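Local coordinates for Serine/threonine protein phosphatase Stp1 (Streptococcus agalactiae, PDB 2PK0) that removes phosphate from phosphoserine and phosphothreonine residues of proteins as a magnesium-binding phosphatase of the PP2C family, at residues D23-F28 with T239-Y244. Numbering follows the deposited sequence.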
loop_
_atom_site.group_PDB
_atom_site.type_symbol
_atom_site.label_atom_id
_atom_site.label_comp_id
_atom_site.label_asym_id
_atom_site.label_seq_id
_atom_site.Cartn_x
_atom_site.Cartn_y
_atom_site.Cartn_z
ATOM N N ASP A 23 10.382 -4.240 0.729
ATOM C CA ASP A 23 9.270 -3.490 0.168
ATOM C C ASP A 23 9.576 -3.245 -1.306
ATOM O O ASP A 23 10.756 -3.118 -1.665
ATOM C CB ASP A 23 9.114 -2.131 0.847
ATOM C CG ASP A 23 8.470 -2.202 2.235
ATOM O OD1 ASP A 23 7.987 -3.273 2.662
ATOM O OD2 ASP A 23 8.451 -1.144 2.905
ATOM N N PHE A 24 8.537 -3.171 -2.145
ATOM C CA PHE A 24 8.689 -2.677 -3.527
ATOM C C PHE A 24 7.592 -1.674 -3.904
ATOM O O PHE A 24 6.446 -1.845 -3.520
ATOM C CB PHE A 24 8.717 -3.833 -4.540
ATOM C CG PHE A 24 9.578 -3.557 -5.761
ATOM C CD1 PHE A 24 10.965 -3.596 -5.678
ATOM C CD2 PHE A 24 9.005 -3.268 -6.985
ATOM C CE1 PHE A 24 11.767 -3.344 -6.804
ATOM C CE2 PHE A 24 9.790 -3.019 -8.105
ATOM C CZ PHE A 24 11.173 -3.056 -8.015
ATOM N N ILE A 25 7.950 -0.630 -4.645
ATOM C CA ILE A 25 6.975 0.369 -5.122
ATOM C C ILE A 25 7.273 0.859 -6.561
ATOM O O ILE A 25 8.448 1.018 -6.946
ATOM C CB ILE A 25 6.877 1.559 -4.147
ATOM C CG1 ILE A 25 5.555 2.314 -4.307
ATOM C CG2 ILE A 25 8.052 2.496 -4.290
ATOM C CD1 ILE A 25 5.442 3.501 -3.360
ATOM N N ASN A 26 6.215 1.050 -7.357
ATOM C CA ASN A 26 6.349 1.549 -8.710
ATOM C C ASN A 26 5.024 2.119 -9.229
ATOM O O ASN A 26 3.951 1.863 -8.663
ATOM C CB ASN A 26 6.860 0.458 -9.647
ATOM C CG ASN A 26 7.804 0.993 -10.726
ATOM O OD1 ASN A 26 7.849 2.191 -10.987
ATOM N ND2 ASN A 26 8.555 0.094 -11.361
ATOM N N GLN A 27 5.106 2.913 -10.295
ATOM C CA GLN A 27 3.926 3.407 -10.972
ATOM C C GLN A 27 3.945 2.981 -12.436
ATOM O O GLN A 27 4.994 2.635 -12.972
ATOM C CB GLN A 27 3.804 4.919 -10.837
ATOM C CG GLN A 27 4.881 5.705 -11.552
ATOM C CD GLN A 27 4.724 7.222 -11.355
ATOM O OE1 GLN A 27 3.669 7.786 -11.632
ATOM N NE2 GLN A 27 5.777 7.873 -10.871
ATOM N N PHE A 28 2.773 2.952 -13.062
ATOM C CA PHE A 28 2.624 2.450 -14.419
ATOM C C PHE A 28 1.530 3.279 -15.042
ATOM O O PHE A 28 0.835 3.988 -14.348
ATOM C CB PHE A 28 2.229 0.943 -14.432
ATOM C CG PHE A 28 3.170 0.070 -13.653
ATOM C CD1 PHE A 28 2.910 -0.251 -12.309
ATOM C CD2 PHE A 28 4.353 -0.377 -14.232
ATOM C CE1 PHE A 28 3.810 -1.004 -11.576
ATOM C CE2 PHE A 28 5.249 -1.142 -13.518
ATOM C CZ PHE A 28 4.982 -1.462 -12.187
ATOM N N THR A 239 8.045 2.747 3.049
ATOM C CA THR A 239 7.782 2.882 1.617
ATOM C C THR A 239 6.502 3.661 1.429
ATOM O O THR A 239 5.484 3.292 1.996
ATOM C CB THR A 239 7.671 1.504 0.949
ATOM O OG1 THR A 239 8.970 0.890 0.933
ATOM C CG2 THR A 239 7.197 1.625 -0.475
ATOM N N VAL A 240 6.563 4.774 0.689
ATOM C CA VAL A 240 5.427 5.694 0.602
ATOM C C VAL A 240 5.160 6.168 -0.830
ATOM O O VAL A 240 6.086 6.559 -1.549
ATOM C CB VAL A 240 5.608 6.951 1.529
ATOM C CG1 VAL A 240 4.314 7.731 1.654
ATOM C CG2 VAL A 240 6.074 6.570 2.918
ATOM N N ALA A 241 3.897 6.114 -1.249
ATOM C CA ALA A 241 3.449 6.850 -2.433
ATOM C C ALA A 241 2.577 8.015 -2.006
ATOM O O ALA A 241 1.607 7.839 -1.253
ATOM C CB ALA A 241 2.676 5.958 -3.359
ATOM N N LEU A 242 2.910 9.208 -2.478
ATOM C CA LEU A 242 2.077 10.375 -2.204
ATOM C C LEU A 242 1.524 10.898 -3.499
ATOM O O LEU A 242 2.259 10.988 -4.478
ATOM C CB LEU A 242 2.876 11.488 -1.547
ATOM C CG LEU A 242 3.396 11.304 -0.130
ATOM C CD1 LEU A 242 4.416 12.391 0.122
ATOM C CD2 LEU A 242 2.270 11.387 0.872
ATOM N N VAL A 243 0.224 11.213 -3.503
ATOM C CA VAL A 243 -0.418 11.879 -4.625
ATOM C C VAL A 243 -1.037 13.203 -4.138
ATOM O O VAL A 243 -1.867 13.198 -3.245
ATOM C CB VAL A 243 -1.532 11.017 -5.258
ATOM C CG1 VAL A 243 -2.007 11.632 -6.578
ATOM C CG2 VAL A 243 -1.073 9.573 -5.462
ATOM N N TYR A 244 -0.629 14.326 -4.725
ATOM C CA TYR A 244 -1.197 15.636 -4.404
ATOM C C TYR A 244 -2.135 16.111 -5.522
ATOM O O TYR A 244 -1.792 16.024 -6.700
ATOM C CB TYR A 244 -0.076 16.659 -4.181
ATOM C CG TYR A 244 -0.575 18.081 -4.026
ATOM C CD1 TYR A 244 -1.356 18.451 -2.928
ATOM C CD2 TYR A 244 -0.263 19.058 -4.965
ATOM C CE1 TYR A 244 -1.812 19.736 -2.775
ATOM C CE2 TYR A 244 -0.729 20.343 -4.826
ATOM C CZ TYR A 244 -1.501 20.671 -3.729
ATOM O OH TYR A 244 -1.963 21.950 -3.587
#
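Across the interior of the PP2C beta-sandwich, Asp23, Ile25, Thr239 and Ala241 bring the edge strand 23-29 of one antiparallel sheet against strand 238-245 of the other. The short segments run nearly parallel, at 20°, with their axes 7.8 Å apart at closest approach; the strands belong to different sheets and touch through side chains that pass alongside one another. At the end nearer the metals, Asp23 OD2 lies 2.9 Å from Thr239 OG1. Thr239 OG1 is also hydrogen-bonded to Thr12 OG1, and Asp23 OD2 to Ser196 OG. A carboxylate accepts hydrogen bonds, and hydroxyls, which can both donate and accept, can link into a chain with it in this buried place. Asp23 also touches Asp41, a ligand of both magnesium sites, and its side chain comes to about 4 Å from a magnesium ion, which places this end of the contact just behind the metal centre. The threonine's second branch serves the apolar side: CG2, anti to the backbone N, sits 3.7 Å from Ile25 CB. One step further from the metals the contact turns apolar, at Ile25 and Ala241. Ile25, extended with chi1 -158° and chi2 -180°, has the reach to span the gap between the sheets, and the small Ala241 accepts its end, CD1 meeting Ala241 CB at 3.7 Å and lying 3.6 Å from Val240 O. Leu10 of strand 6-13 and Leu39 of strand 35-43 pack on Ile25 from the two sheets.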